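Local coordinates for protein Phikz039 (Pseudomonas phage phikz, PDB 3ZBQ) that belongs to the tubulin-like proteins of phages (PhuZ) and carries guanosine-5'-diphosphate in its nucleotide pocket, at residues L186-I191 with V226-Q231; G146-F151 with L283-I288; Q231-I236 with V253-V258; T97-Y102 with I191-E196. All coordinates share one frame; numbering follows the deposited sequence.

Contact 1 (L186-I191 with V226-Q231)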
loop_
_atom_site.group_PDB
_atom_site.type_symbol
_atom_site.label_atom_id
_atom_site.label_comp_id
_atom_site.label_asym_id
_atom_site.label_seq_id
_atom_site.Cartn_x
_atom_site.Cartn_y
_atom_site.Cartn_z
ATOM N N LEU A 186 -2.462 5.162 9.900
ATOM C CA LEU A 186 -3.710 5.672 9.322
ATOM C C LEU A 186 -4.284 6.794 10.185
ATOM O O LEU A 186 -4.702 7.851 9.677
ATOM C CB LEU A 186 -4.723 4.532 9.154
ATOM C CG LEU A 186 -4.369 3.504 8.086
ATOM C CD1 LEU A 186 -5.357 2.339 8.105
ATOM C CD2 LEU A 186 -4.341 4.164 6.716
ATOM N N ASN A 187 -4.268 6.594 11.497
ATOM C CA ASN A 187 -4.701 7.648 12.400
ATOM C C ASN A 187 -3.875 8.915 12.237
ATOM O O ASN A 187 -4.417 10.022 12.202
ATOM C CB ASN A 187 -4.640 7.182 13.851
ATOM C CG ASN A 187 -5.139 8.235 14.809
ATOM O OD1 ASN A 187 -4.416 8.670 15.711
ATOM N ND2 ASN A 187 -6.380 8.676 14.605
ATOM N N ALA A 188 -2.559 8.760 12.146
ATOM C CA ALA A 188 -1.690 9.932 12.033
ATOM C C ALA A 188 -1.953 10.655 10.720
ATOM O O ALA A 188 -2.028 11.886 10.675
ATOM C CB ALA A 188 -0.233 9.521 12.137
ATOM N N LEU A 189 -2.087 9.885 9.645
ATOM C CA LEU A 189 -2.334 10.450 8.324
ATOM C C LEU A 189 -3.654 11.215 8.263
ATOM O O LEU A 189 -3.712 12.333 7.731
ATOM C CB LEU A 189 -2.288 9.342 7.264
ATOM C CG LEU A 189 -0.883 8.832 6.908
ATOM C CD1 LEU A 189 -0.975 7.685 5.896
ATOM C CD2 LEU A 189 0.003 9.965 6.370
ATOM N N VAL A 190 -4.711 10.623 8.816
ATOM C CA VAL A 190 -6.009 11.296 8.861
ATOM C C VAL A 190 -5.900 12.655 9.569
ATOM O O VAL A 190 -6.451 13.654 9.094
ATOM C CB VAL A 190 -7.077 10.408 9.521
ATOM C CG1 VAL A 190 -8.314 11.217 9.836
ATOM C CG2 VAL A 190 -7.424 9.235 8.602
ATOM N N ILE A 191 -5.193 12.698 10.697
ATOM C CA ILE A 191 -4.930 13.975 11.386
ATOM C C ILE A 191 -4.152 14.950 10.493
ATOM O O ILE A 191 -4.528 16.136 10.359
ATOM C CB ILE A 191 -4.150 13.752 12.715
ATOM C CG1 ILE A 191 -5.005 12.986 13.731
ATOM C CG2 ILE A 191 -3.681 15.081 13.316
ATOM C CD1 ILE A 191 -4.239 12.536 14.961
ATOM N N VAL A 226 6.367 7.544 8.988
ATOM C CA VAL A 226 5.621 8.284 9.996
ATOM C C VAL A 226 6.378 8.228 11.317
ATOM O O VAL A 226 6.552 7.154 11.890
ATOM C CB VAL A 226 4.190 7.746 10.166
ATOM C CG1 VAL A 226 3.444 8.545 11.241
ATOM C CG2 VAL A 226 3.434 7.819 8.846
ATOM N N CYS A 227 6.844 9.388 11.775
ATOM C CA CYS A 227 7.721 9.461 12.946
ATOM C C CYS A 227 7.033 10.210 14.076
ATOM O O CYS A 227 6.461 11.276 13.853
ATOM C CB CYS A 227 9.031 10.176 12.584
ATOM S SG CYS A 227 9.885 9.486 11.138
ATOM N N PHE A 228 7.106 9.674 15.293
ATOM C CA PHE A 228 6.346 10.247 16.409
ATOM C C PHE A 228 7.162 11.100 17.382
ATOM O O PHE A 228 6.632 11.587 18.390
ATOM C CB PHE A 228 5.554 9.164 17.132
ATOM C CG PHE A 228 4.524 8.512 16.263
ATOM C CD1 PHE A 228 3.307 9.138 16.022
ATOM C CD2 PHE A 228 4.786 7.295 15.648
ATOM C CE1 PHE A 228 2.361 8.550 15.204
ATOM C CE2 PHE A 228 3.845 6.704 14.825
ATOM C CZ PHE A 228 2.627 7.324 14.611
ATOM N N ASP A 229 8.437 11.303 17.059
ATOM C CA ASP A 229 9.257 12.304 17.749
ATOM C C ASP A 229 10.384 12.834 16.851
ATOM O O ASP A 229 10.569 12.352 15.727
ATOM C CB ASP A 229 9.805 11.765 19.079
ATOM C CG ASP A 229 10.698 10.547 18.910
ATOM O OD1 ASP A 229 11.313 10.369 17.841
ATOM O OD2 ASP A 229 10.801 9.760 19.873
ATOM N N ARG A 230 11.132 13.820 17.346
ATOM C CA ARG A 230 12.187 14.444 16.552
ATOM C C ARG A 230 13.240 13.428 16.149
ATOM O O ARG A 230 13.701 13.404 15.002
ATOM C CB ARG A 230 12.855 15.585 17.336
ATOM C CG ARG A 230 13.790 16.450 16.491
ATOM C CD ARG A 230 14.668 17.370 17.359
ATOM N NE ARG A 230 15.685 16.616 18.097
ATOM C CZ ARG A 230 15.648 16.368 19.407
ATOM N NH1 ARG A 230 14.648 16.823 20.155
ATOM N NH2 ARG A 230 16.621 15.663 19.974
ATOM N N GLN A 231 13.610 12.584 17.104
ATOM C CA GLN A 231 14.689 11.631 16.914
ATOM C C GLN A 231 14.394 10.575 15.840
ATOM O O GLN A 231 15.301 10.147 15.123
ATOM C CB GLN A 231 15.052 10.980 18.254
ATOM C CG GLN A 231 15.490 11.987 19.332
ATOM C CD GLN A 231 14.333 12.553 20.170
ATOM O OE1 GLN A 231 13.170 12.515 19.766
ATOM N NE2 GLN A 231 14.663 13.079 21.347
#

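Contact 2 (G146-F151 with L283-I288)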
loop_
_atom_site.group_PDB
_atom_site.type_symbol
_atom_site.label_atom_id
_atom_site.label_comp_id
_atom_site.label_asym_id
_atom_site.label_seq_id
_atom_site.Cartn_x
_atom_site.Cartn_y
_atom_site.Cartn_z
ATOM N N GLY A 146 6.747 -8.452 -7.504
ATOM C CA GLY A 146 5.988 -7.801 -8.566
ATOM C C GLY A 146 5.339 -6.506 -8.099
ATOM O O GLY A 146 5.288 -5.515 -8.829
ATOM N N SER A 147 4.832 -6.506 -6.872
ATOM C CA SER A 147 4.236 -5.296 -6.325
ATOM C C SER A 147 5.268 -4.201 -6.171
ATOM O O SER A 147 4.977 -3.024 -6.434
ATOM C CB SER A 147 3.570 -5.579 -4.978
ATOM O OG SER A 147 2.391 -6.341 -5.152
ATOM N N LEU A 148 6.483 -4.564 -5.756
ATOM C CA LEU A 148 7.518 -3.534 -5.574
ATOM C C LEU A 148 7.857 -2.917 -6.925
ATOM O O LEU A 148 7.982 -1.689 -7.060
ATOM C CB LEU A 148 8.777 -4.129 -4.923
ATOM C CG LEU A 148 9.943 -3.138 -4.768
ATOM C CD1 LEU A 148 9.550 -1.985 -3.843
ATOM C CD2 LEU A 148 11.191 -3.833 -4.239
ATOM N N LYS A 149 7.991 -3.784 -7.924
ATOM C CA LYS A 149 8.218 -3.357 -9.297
ATOM C C LYS A 149 7.051 -2.531 -9.819
ATOM O O LYS A 149 7.253 -1.557 -10.554
ATOM C CB LYS A 149 8.460 -4.577 -10.193
ATOM C CG LYS A 149 9.844 -5.194 -10.021
ATOM C CD LYS A 149 9.907 -6.552 -10.713
ATOM C CE LYS A 149 11.232 -7.265 -10.458
ATOM N NZ LYS A 149 12.380 -6.551 -11.064
ATOM N N THR A 150 5.836 -2.910 -9.425
ATOM C CA THR A 150 4.627 -2.179 -9.807
ATOM C C THR A 150 4.682 -0.718 -9.324
ATOM O O THR A 150 4.314 0.193 -10.058
ATOM C CB THR A 150 3.373 -2.880 -9.259
ATOM O OG1 THR A 150 3.198 -4.143 -9.946
ATOM C CG2 THR A 150 2.124 -2.015 -9.427
ATOM N N PHE A 151 5.134 -0.501 -8.092
ATOM C CA PHE A 151 5.237 0.870 -7.561
ATOM C C PHE A 151 6.091 1.726 -8.479
ATOM O O PHE A 151 5.815 2.908 -8.699
ATOM C CB PHE A 151 5.868 0.872 -6.168
ATOM C CG PHE A 151 5.131 0.034 -5.151
ATOM C CD1 PHE A 151 3.770 -0.235 -5.286
ATOM C CD2 PHE A 151 5.806 -0.462 -4.042
ATOM C CE1 PHE A 151 3.097 -1.001 -4.337
ATOM C CE2 PHE A 151 5.140 -1.231 -3.082
ATOM C CZ PHE A 151 3.786 -1.495 -3.229
ATOM N N LEU A 283 15.799 6.486 -0.589
ATOM C CA LEU A 283 16.825 5.471 -0.342
ATOM C C LEU A 283 16.279 4.192 0.286
ATOM O O LEU A 283 16.732 3.093 -0.030
ATOM C CB LEU A 283 17.925 6.040 0.548
ATOM C CG LEU A 283 19.203 5.213 0.640
ATOM C CD1 LEU A 283 19.819 5.048 -0.745
ATOM C CD2 LEU A 283 20.192 5.869 1.600
ATOM N N SER A 284 15.311 4.339 1.183
ATOM C CA SER A 284 14.820 3.217 1.970
ATOM C C SER A 284 14.173 2.145 1.099
ATOM O O SER A 284 14.102 0.980 1.499
ATOM C CB SER A 284 13.838 3.705 3.035
ATOM O OG SER A 284 14.503 4.493 4.007
ATOM N N ILE A 285 13.703 2.533 -0.089
ATOM C CA ILE A 285 13.123 1.565 -1.031
ATOM C C ILE A 285 14.123 0.452 -1.374
ATOM O O ILE A 285 13.743 -0.723 -1.546
ATOM C CB ILE A 285 12.637 2.253 -2.334
ATOM C CG1 ILE A 285 11.438 3.157 -2.051
ATOM C CG2 ILE A 285 12.281 1.233 -3.408
ATOM C CD1 ILE A 285 10.312 2.453 -1.309
ATOM N N GLU A 286 15.399 0.812 -1.464
ATOM C CA GLU A 286 16.463 -0.167 -1.727
ATOM C C GLU A 286 16.512 -1.282 -0.686
ATOM O O GLU A 286 16.814 -2.443 -1.016
ATOM C CB GLU A 286 17.828 0.539 -1.820
ATOM C CG GLU A 286 19.054 -0.377 -1.753
ATOM C CD GLU A 286 19.119 -1.390 -2.888
ATOM O OE1 GLU A 286 18.487 -1.167 -3.946
ATOM O OE2 GLU A 286 19.807 -2.424 -2.710
ATOM N N ASP A 287 16.209 -0.952 0.568
ATOM C CA ASP A 287 16.204 -1.971 1.620
ATOM C C ASP A 287 15.133 -3.038 1.388
ATOM O O ASP A 287 15.349 -4.231 1.662
ATOM C CB ASP A 287 16.021 -1.336 2.998
ATOM C CG ASP A 287 17.171 -0.435 3.376
ATOM O OD1 ASP A 287 18.285 -0.618 2.829
ATOM O OD2 ASP A 287 16.947 0.463 4.215
ATOM N N ILE A 288 13.976 -2.607 0.893
ATOM C CA ILE A 288 12.907 -3.535 0.521
ATOM C C ILE A 288 13.352 -4.417 -0.642
ATOM O O ILE A 288 13.177 -5.639 -0.614
ATOM C CB ILE A 288 11.615 -2.796 0.111
ATOM C CG1 ILE A 288 11.207 -1.770 1.179
ATOM C CG2 ILE A 288 10.481 -3.791 -0.132
ATOM C CD1 ILE A 288 9.960 -0.951 0.797
#

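Contact 3 (Q231-I236 with V253-V258)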
loop_
_atom_site.group_PDB
_atom_site.type_symbol
_atom_site.label_atom_id
_atom_site.label_comp_id
_atom_site.label_asym_id
_atom_site.label_seq_id
_atom_site.Cartn_x
_atom_site.Cartn_y
_atom_site.Cartn_z
ATOM N N GLN A 231 13.610 12.584 17.104
ATOM C CA GLN A 231 14.689 11.631 16.914
ATOM C C GLN A 231 14.394 10.575 15.840
ATOM O O GLN A 231 15.301 10.147 15.123
ATOM C CB GLN A 231 15.052 10.980 18.254
ATOM C CG GLN A 231 15.490 11.987 19.332
ATOM C CD GLN A 231 14.333 12.553 20.170
ATOM O OE1 GLN A 231 13.170 12.515 19.766
ATOM N NE2 GLN A 231 14.663 13.079 21.347
ATOM N N GLU A 232 13.134 10.164 15.718
ATOM C CA GLU A 232 12.763 9.189 14.686
ATOM C C GLU A 232 12.861 9.812 13.297
ATOM O O GLU A 232 13.334 9.179 12.354
ATOM C CB GLU A 232 11.356 8.620 14.926
ATOM C CG GLU A 232 11.249 7.681 16.125
ATOM C CD GLU A 232 9.878 7.037 16.252
ATOM O OE1 GLU A 232 8.920 7.511 15.596
ATOM O OE2 GLU A 232 9.756 6.050 17.009
ATOM N N ALA A 233 12.429 11.062 13.176
ATOM C CA ALA A 233 12.537 11.761 11.899
ATOM C C ALA A 233 14.000 11.972 11.522
ATOM O O ALA A 233 14.373 11.847 10.359
ATOM C CB ALA A 233 11.804 13.083 11.940
ATOM N N GLN A 234 14.821 12.298 12.517
ATOM C CA GLN A 234 16.244 12.564 12.304
ATOM C C GLN A 234 16.985 11.370 11.702
ATOM O O GLN A 234 17.927 11.539 10.923
ATOM C CB GLN A 234 16.894 12.961 13.633
ATOM C CG GLN A 234 18.221 13.677 13.505
ATOM C CD GLN A 234 18.798 14.041 14.860
ATOM O OE1 GLN A 234 18.803 13.221 15.783
ATOM N NE2 GLN A 234 19.272 15.275 14.993
ATOM N N ALA A 235 16.545 10.167 12.057
ATOM C CA ALA A 235 17.212 8.939 11.630
ATOM C C ALA A 235 16.964 8.597 10.158
ATOM O O ALA A 235 17.647 7.743 9.589
ATOM C CB ALA A 235 16.794 7.777 12.521
ATOM N N ILE A 236 15.982 9.250 9.543
ATOM C CA ILE A 236 15.687 8.971 8.138
ATOM C C ILE A 236 16.771 9.549 7.224
ATOM O O ILE A 236 17.030 10.764 7.230
ATOM C CB ILE A 236 14.295 9.491 7.723
ATOM C CG1 ILE A 236 13.222 8.985 8.689
ATOM C CG2 ILE A 236 13.989 9.103 6.268
ATOM C CD1 ILE A 236 13.115 7.466 8.781
ATOM N N VAL A 253 11.269 23.606 14.345
ATOM C CA VAL A 253 12.685 23.705 13.991
ATOM C C VAL A 253 13.023 22.639 12.959
ATOM O O VAL A 253 12.751 21.458 13.181
ATOM C CB VAL A 253 13.592 23.498 15.214
ATOM C CG1 VAL A 253 15.069 23.580 14.812
ATOM C CG2 VAL A 253 13.269 24.509 16.302
ATOM N N SER A 254 13.618 23.048 11.838
ATOM C CA SER A 254 14.006 22.096 10.794
ATOM C C SER A 254 14.951 21.035 11.358
ATOM O O SER A 254 15.869 21.344 12.121
ATOM C CB SER A 254 14.660 22.814 9.613
ATOM O OG SER A 254 14.874 21.916 8.538
ATOM N N ILE A 255 14.718 19.783 10.988
ATOM C CA ILE A 255 15.473 18.682 11.569
ATOM C C ILE A 255 16.816 18.469 10.877
ATOM O O ILE A 255 17.863 18.520 11.517
ATOM C CB ILE A 255 14.626 17.399 11.585
ATOM C CG1 ILE A 255 13.425 17.619 12.513
ATOM C CG2 ILE A 255 15.467 16.205 12.005
ATOM C CD1 ILE A 255 12.533 16.423 12.685
ATOM N N SER A 256 16.775 18.248 9.568
ATOM C CA SER A 256 17.979 18.074 8.769
ATOM C C SER A 256 17.747 18.706 7.402
ATOM O O SER A 256 16.625 19.096 7.076
ATOM C CB SER A 256 18.298 16.585 8.608
ATOM O OG SER A 256 17.248 15.920 7.930
ATOM N N THR A 257 18.813 18.814 6.616
ATOM C CA THR A 257 18.719 19.271 5.234
ATOM C C THR A 257 17.666 18.454 4.483
ATOM O O THR A 257 17.656 17.223 4.553
ATOM C CB THR A 257 20.063 19.105 4.520
ATOM O OG1 THR A 257 21.086 19.784 5.260
ATOM C CG2 THR A 257 19.987 19.688 3.137
ATOM N N VAL A 258 16.782 19.139 3.766
ATOM C CA VAL A 258 15.654 18.487 3.113
ATOM C C VAL A 258 15.228 19.341 1.928
ATOM O O VAL A 258 15.458 20.562 1.926
ATOM C CB VAL A 258 14.490 18.246 4.127
ATOM C CG1 VAL A 258 13.801 19.557 4.507
ATOM C CG2 VAL A 258 13.483 17.241 3.583
HETATM O O HOH W 1 16.422 12.807 8.368
#

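Contact 4 (T97-Y102 with I191-E196)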
loop_
_atom_site.group_PDB
_atom_site.type_symbol
_atom_site.label_atom_id
_atom_site.label_comp_id
_atom_site.label_asym_id
_atom_site.label_seq_id
_atom_site.Cartn_x
_atom_site.Cartn_y
_atom_site.Cartn_z
ATOM N N THR A 97 -7.062 14.434 -0.259
ATOM C CA THR A 97 -5.966 13.493 -0.060
ATOM C C THR A 97 -6.548 12.093 -0.166
ATOM O O THR A 97 -7.752 11.907 0.013
ATOM C CB THR A 97 -5.303 13.660 1.317
ATOM O OG1 THR A 97 -6.307 13.606 2.343
ATOM C CG2 THR A 97 -4.566 14.997 1.392
ATOM N N ASN A 98 -5.706 11.114 -0.475
ATOM C CA ASN A 98 -6.194 9.758 -0.707
ATOM C C ASN A 98 -5.237 8.740 -0.135
ATOM O O ASN A 98 -4.020 8.842 -0.329
ATOM C CB ASN A 98 -6.384 9.512 -2.203
ATOM C CG ASN A 98 -7.370 10.472 -2.815
ATOM O OD1 ASN A 98 -8.574 10.207 -2.809
ATOM N ND2 ASN A 98 -6.877 11.635 -3.284
ATOM N N ILE A 99 -5.783 7.757 0.572
ATOM C CA ILE A 99 -4.963 6.730 1.181
ATOM C C ILE A 99 -5.473 5.401 0.652
ATOM O O ILE A 99 -6.665 5.143 0.689
ATOM C CB ILE A 99 -5.049 6.756 2.725
ATOM C CG1 ILE A 99 -4.712 8.157 3.253
ATOM C CG2 ILE A 99 -4.102 5.723 3.332
ATOM C CD1 ILE A 99 -4.764 8.290 4.763
ATOM N N VAL A 100 -4.570 4.602 0.104
ATOM C CA VAL A 100 -4.924 3.298 -0.454
ATOM C C VAL A 100 -4.186 2.198 0.315
ATOM O O VAL A 100 -2.958 2.249 0.457
ATOM C CB VAL A 100 -4.560 3.232 -1.961
ATOM C CG1 VAL A 100 -5.139 1.970 -2.612
ATOM C CG2 VAL A 100 -5.071 4.460 -2.693
ATOM N N VAL A 101 -4.925 1.180 0.772
ATOM C CA VAL A 101 -4.395 0.186 1.711
ATOM C C VAL A 101 -4.547 -1.220 1.162
ATOM O O VAL A 101 -5.654 -1.606 0.771
ATOM C CB VAL A 101 -5.135 0.253 3.067
ATOM C CG1 VAL A 101 -4.475 -0.640 4.097
ATOM C CG2 VAL A 101 -5.182 1.704 3.569
ATOM N N TYR A 102 -3.446 -1.981 1.135
ATOM C CA TYR A 102 -3.449 -3.328 0.525
ATOM C C TYR A 102 -2.164 -4.101 0.800
ATOM O O TYR A 102 -1.120 -3.520 1.104
ATOM C CB TYR A 102 -3.639 -3.219 -1.000
ATOM C CG TYR A 102 -2.676 -2.243 -1.659
ATOM C CD1 TYR A 102 -2.941 -0.879 -1.668
ATOM C CD2 TYR A 102 -1.506 -2.689 -2.275
ATOM C CE1 TYR A 102 -2.074 0.018 -2.257
ATOM C CE2 TYR A 102 -0.627 -1.793 -2.879
ATOM C CZ TYR A 102 -0.921 -0.443 -2.864
ATOM O OH TYR A 102 -0.065 0.478 -3.449
ATOM N N ILE A 191 -5.193 12.698 10.697
ATOM C CA ILE A 191 -4.930 13.975 11.386
ATOM C C ILE A 191 -4.152 14.950 10.493
ATOM O O ILE A 191 -4.528 16.136 10.359
ATOM C CB ILE A 191 -4.150 13.752 12.715
ATOM C CG1 ILE A 191 -5.005 12.986 13.731
ATOM C CG2 ILE A 191 -3.681 15.081 13.316
ATOM C CD1 ILE A 191 -4.239 12.536 14.961
ATOM N N LEU A 192 -3.061 14.474 9.892
ATOM C CA LEU A 192 -2.250 15.328 9.015
ATOM C C LEU A 192 -3.090 15.993 7.937
ATOM O O LEU A 192 -2.913 17.178 7.640
ATOM C CB LEU A 192 -1.117 14.533 8.350
ATOM C CG LEU A 192 -0.235 15.348 7.387
ATOM C CD1 LEU A 192 0.473 16.487 8.134
ATOM C CD2 LEU A 192 0.783 14.459 6.655
ATOM N N PHE A 193 -4.033 15.236 7.386
ATOM C CA PHE A 193 -4.817 15.681 6.235
ATOM C C PHE A 193 -6.146 16.354 6.604
ATOM O O PHE A 193 -6.936 16.687 5.717
ATOM C CB PHE A 193 -5.129 14.471 5.336
ATOM C CG PHE A 193 -3.917 13.803 4.731
ATOM C CD1 PHE A 193 -2.756 14.513 4.466
ATOM C CD2 PHE A 193 -3.962 12.446 4.399
ATOM C CE1 PHE A 193 -1.647 13.889 3.894
ATOM C CE2 PHE A 193 -2.856 11.814 3.816
ATOM C CZ PHE A 193 -1.703 12.529 3.562
ATOM N N ASN A 194 -6.414 16.548 7.891
ATOM C CA ASN A 194 -7.768 16.952 8.290
ATOM C C ASN A 194 -8.107 18.442 8.046
ATOM O O ASN A 194 -9.242 18.883 8.278
ATOM C CB ASN A 194 -8.101 16.498 9.721
ATOM C CG ASN A 194 -7.416 17.337 10.807
ATOM O OD1 ASN A 194 -6.885 18.421 10.553
ATOM N ND2 ASN A 194 -7.444 16.834 12.037
ATOM N N GLN A 195 -7.110 19.191 7.577
ATOM C CA GLN A 195 -7.275 20.593 7.175
ATOM C C GLN A 195 -7.612 21.543 8.333
ATOM O O GLN A 195 -8.021 22.694 8.100
ATOM C CB GLN A 195 -8.297 20.711 6.034
ATOM C CG GLN A 195 -7.884 19.975 4.758
ATOM C CD GLN A 195 -8.929 20.055 3.665
ATOM O OE1 GLN A 195 -9.774 20.958 3.661
ATOM N NE2 GLN A 195 -8.888 19.104 2.730
ATOM N N GLU A 196 -7.401 21.085 9.570
ATOM C CA GLU A 196 -7.683 21.909 10.756
ATOM C C GLU A 196 -6.475 22.643 11.336
ATOM O O GLU A 196 -6.609 23.379 12.312
ATOM C CB GLU A 196 -8.288 21.055 11.873
ATOM C CG GLU A 196 -9.614 20.393 11.534
ATOM C CD GLU A 196 -10.027 19.359 12.573
ATOM O OE1 GLU A 196 -9.346 19.243 13.622
ATOM O OE2 GLU A 196 -11.026 18.654 12.333
#

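Contact 1 (L186-I191 with V226-Q231)
The backbones of Ala-188, on helix 175-192, and Val-226, near the end of strand 222-227, come nearest each other with their CA atoms 7.8 Å apart, the methyl of Ala-188 pointing at the strand. That single methyl does all the close touching from the helix. Its CB lies 3.9 Å from Val-226 CG1, the branch that chi1 of 180° sets opposite the backbone N and turns toward the helix. Phe-228, just past the strand, brings the same methyl a second neighbour: its CE1 stands 4.1 Å from Ala-188 CB, the methyl meeting the ring obliquely. Beyond Phe-228 the chain turns into helix 230-234, where Asp-229 is the N-cap and its OD1 accepts from the backbone N of Glu-232; the Glu-232 carboxylate in turn takes the N-H of Phe-228, which helps hold the turn carrying the ring. Ala-188 also touches Met-276 and Phe-278 of strand 275-281, so two adjacent strands of the C-terminal part receive it. With a single methyl wedged among larger apolar groups, the contact is non-directional: it rests on van der Waals packing of apolar groups rather than on polar bonds, and is only partly buried.

Contact 2 (G146-F151 with L283-I288)
Two helices, 138-158 and the start of the long C-terminal helix 284-304, lie beside each other and meet through Leu-148 on the first and Ile-285 and Ile-288 on the second. Leu-148 divides its fork between the two isoleucines. Its CD1 is 4.2 Å from Ile-285 CG2, while its CD2 is 4.2 Å from Ile-288 CG2. With chi1 at 177° the leucine chain runs out opposite its backbone N and spans the gap, the nearest backbones (Leu-148 and Ile-288) keeping their CA atoms 8.1 Å apart. Ile-285 and Ile-288 are three residues apart, so both project from one face of their helix, and each offers its CG2 methyl. The distances describe ordinary, unstrained apolar contact.

On a side of helix 138-158 that Ile-285 and Ile-288 do not touch, Gly-146 O is gripped twice by one residue: Thr-150 N reaches it at 2.7 Å, and Thr-150 OG1 also at 2.7 Å, from opposite faces of the carbonyl plane. OG1 sits 41° out of that plane and additionally receives Arg-74 NH2. Phe-151 has Ser-147 O over the centre of one ring face. It packs on Ile-164 of strand 163-168, the same residue that Ile-285 and Ile-288 touch, so this strand lies beneath both helices. The bound GDP is about 14 Å from the Ile-288 side chain. Two helices packed side by side on one face of a sheet are typical of a layered alpha/beta fold, here the tubulin-like one.

Contact 3 (Q231-I236 with V253-V258)
Apolar packing comes first, and nearly all of it belongs to Ile-255, which projects from the loop between strands 239-246 and 260-265 onto helix 230-234. Its CD1 presses on Ala-233 CB at 3.5 Å, tighter than usual for two carbons. The CG2 branch goes to the next residue, 3.7 Å from Gln-234 CA and 3.9 Å from Gln-234 CB. A chi1 of -64° puts CG2 opposite the backbone N, and a chi2 of -177° stretches CD1 outward, which lets the two branches straddle successive helix residues. His-277 of strand 275-281 touches both Ala-233 and Ile-255.

The polar part runs through a water. It lies 3.0 Å from Ala-233 O, in position to donate to it, and 3.3 Å from Ser-256 OG, a bond whose direction is open; its approach to Ile-236 O is too short to be taken at face value. Ala-233 O also accepts Ile-236 N at 3.2 Å. The chemistry is thus split: a branched aliphatic chain presses on the helix surface without polar help, while beside it a water, whose placing is not wholly certain, probably links Ala-233 O to Ser-256 OG of the loop.

Contact 4 (T97-Y102 with I191-E196)
One face of the Phe-193 ring is covered by Thr-97, while Ile-99 comes to its edge near the ring plane. Thr-97 CG2 makes a CH-pi contact, 3.8 Å from the Phe-193 ring centroid and 19° off the normal. Thr-97 CB lies over the same face, and OG1 stands over the rim of that same face, 3.3 Å from Phe-193 CD2. A chi1 of 53° places this hydroxyl between the backbone N and the carbonyl carbon, and its polar needs are met by Thr-7 OG1 and Lys-6 O rather than by the ring. At the edge, Ile-99 CD1 is 4.1 Å from Phe-193 CE2.

Phe-193 follows Leu-192 of helix 175-192. Asn-194 N bonds Ile-191 O at 3.1 Å, and Asn-194 OD1 accepts Glu-196 N at 2.9 Å in an Asx turn, a fairly straight bond with an angle of 155° at the hydrogen. Gln-195, with positive phi, leaves the helical course, and its NE2 bonds Asp-96 OD2 just before the strand. The buried ring thus lies against the beginning of strand 97-103, itself flanked by strands 7-12 and 127-133; Thr-7 also touches Phe-193, as do Ile-205 and Trp-208 of helix 202-209.

Overall arrangement
From the N terminus, contact 4 opens first, at strand 97-103, and closes at the end of helix 175-192, packing the two together. Contact 2 opens within that span, on helix 138-158, and closes last, at helix 284-304, so the two cross; they meet where Phe-151 CE1 packs on Tyr-102 OH. Contact 1 starts on helix 175-192, crosses contact 4 and shares Ile-191 with it, then closes at the end of strand 222-227 and the start of helix 230-234. Contact 3 follows in series from Gln-231, joining helix 230-234 to the loop between strands 239-246 and 260-265. Contacts 1 and 3 fall within contact 2's long loop. Contacts 1 and 2 tie the nucleotide-binding half to the C-terminal part.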